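Local coordinates for protein L-serine ammonia-lyase (Rhizomucor miehei CAU432, PDB 5C3U) that belongs to the pyridoxal-phosphate dependent enzymes and carries bound pyridoxal-5'-phosphate between two alpha/beta lobes, at residues E124-T127 / A128-V131. Residues are numbered along the deposited sequence; the frame is centred on the assembly and turned at random.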
loop_
_atom_site.group_PDB
_atom_site.type_symbol
_atom_site.label_atom_id
_atom_site.label_comp_id
_atom_site.label_asym_id
_atom_site.label_seq_id
_atom_site.Cartn_x
_atom_site.Cartn_y
_atom_site.Cartn_z
ATOM N N GLU A 124 -10.888 7.334 -17.614
ATOM C CA GLU A 124 -9.547 7.361 -18.187
ATOM C C GLU A 124 -8.487 6.947 -17.155
ATOM O O GLU A 124 -7.383 6.557 -17.531
ATOM C CB GLU A 124 -9.225 8.757 -18.762
ATOM C CG GLU A 124 -9.197 9.864 -17.706
ATOM C CD GLU A 124 -8.801 11.236 -18.242
ATOM O OE1 GLU A 124 -8.213 11.313 -19.343
ATOM O OE2 GLU A 124 -9.072 12.249 -17.551
ATOM N N ASN A 125 -8.822 7.040 -15.866
ATOM C CA ASN A 125 -7.890 6.680 -14.792
ATOM C C ASN A 125 -8.647 6.304 -13.526
ATOM O O ASN A 125 -9.873 6.375 -13.512
ATOM C CB ASN A 125 -6.881 7.806 -14.511
ATOM C CG ASN A 125 -7.534 9.112 -14.088
ATOM O OD1 ASN A 125 -8.629 9.141 -13.516
ATOM N ND2 ASN A 125 -6.832 10.222 -14.349
ATOM N N TRP A 126 -7.932 5.919 -12.464
ATOM C CA TRP A 126 -8.595 5.497 -11.225
ATOM C C TRP A 126 -9.368 6.576 -10.494
ATOM O O TRP A 126 -10.353 6.284 -9.807
ATOM C CB TRP A 126 -7.616 4.803 -10.281
ATOM C CG TRP A 126 -7.232 3.465 -10.844
ATOM C CD1 TRP A 126 -6.096 3.143 -11.581
ATOM C CD2 TRP A 126 -8.006 2.224 -10.752
ATOM N NE1 TRP A 126 -6.110 1.814 -11.943
ATOM C CE2 TRP A 126 -7.241 1.210 -11.484
ATOM C CE3 TRP A 126 -9.231 1.872 -10.173
ATOM C CZ2 TRP A 126 -7.681 -0.100 -11.606
ATOM C CZ3 TRP A 126 -9.660 0.541 -10.300
ATOM C CH2 TRP A 126 -8.906 -0.408 -11.004
ATOM N N THR A 127 -8.927 7.825 -10.606
ATOM C CA THR A 127 -9.706 8.923 -10.030
ATOM C C THR A 127 -11.114 8.996 -10.670
ATOM O O THR A 127 -12.129 9.152 -9.973
ATOM C CB THR A 127 -8.947 10.251 -10.199
ATOM O OG1 THR A 127 -7.626 10.090 -9.678
ATOM C CG2 THR A 127 -9.644 11.344 -9.453
ATOM N N ALA A 128 -11.179 8.854 -11.994
ATOM C CA ALA A 128 -12.460 8.897 -12.685
ATOM C C ALA A 128 -13.314 7.666 -12.355
ATOM O O ALA A 128 -14.527 7.780 -12.239
ATOM C CB ALA A 128 -12.271 9.015 -14.179
ATOM N N ALA A 129 -12.676 6.503 -12.227
ATOM C CA ALA A 129 -13.390 5.266 -11.814
ATOM C C ALA A 129 -14.042 5.464 -10.452
ATOM O O ALA A 129 -15.216 5.108 -10.256
ATOM C CB ALA A 129 -12.444 4.068 -11.787
ATOM N N GLU A 130 -13.286 6.055 -9.523
ATOM C CA GLU A 130 -13.789 6.350 -8.193
ATOM C C GLU A 130 -14.978 7.310 -8.233
ATOM O O GLU A 130 -15.951 7.115 -7.506
ATOM C CB GLU A 130 -12.693 6.916 -7.281
ATOM C CG GLU A 130 -13.179 7.177 -5.856
ATOM C CD GLU A 130 -12.171 7.893 -4.978
ATOM O OE1 GLU A 130 -11.017 8.119 -5.417
ATOM O OE2 GLU A 130 -12.547 8.239 -3.836
ATOM N N VAL A 131 -14.862 8.363 -9.048
ATOM C CA VAL A 131 -15.914 9.379 -9.149
ATOM C C VAL A 131 -17.197 8.726 -9.641
ATOM O O VAL A 131 -18.258 8.940 -9.062
ATOM C CB VAL A 131 -15.490 10.593 -10.016
ATOM C CG1 VAL A 131 -16.704 11.381 -10.507
ATOM C CG2 VAL A 131 -14.548 11.505 -9.226
HETATM O O HOH W 1 -9.121 6.518 -7.082
HETATM O O HOH W 2 -11.918 10.187 -7.256
#
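Asn-125 O accepts from Ala-129 N at 3.1 Å, Trp-126 O from Glu-130 N and Thr-127 O from Val-131 N, three successive i to i+4 bonds that begin helix 126-134 directly after the loop residues Glu-124 and Asn-125. Ala-128 N, in the first turn, where the usual i-4 acceptor is lacking, donates to Asn-125 OD1 at 3.0 Å, and this donor nitrogen lies almost in line with the side-chain C=O (172°). With chi1 at 60°, CG sits between the backbone N and the carbonyl carbon, which brings the short amide back toward the first turn. Trp-126 swings its indole off the helix among Pro-79, Val-82 and Val-100, where a large apolar ring fits; its CE3 lies 4.2 Å from Ala-129 CB. That small methyl suits the buried side of the helix, against Val-99. Glu-130, extended with CG anti to its N (chi1 -177°), meets two waters: one donates to Thr-127 O (2.9 Å) and weakly to Glu-130 OE1, the other to Glu-130 OE1 and weakly to Trp-126 O. Its OE2 forms a salt bridge with Arg-134, one turn on. Asn-125 is thus a classic helix N-cap, starting the helix that links strands 118-121 and 141-143 of the four-stranded parallel sheet.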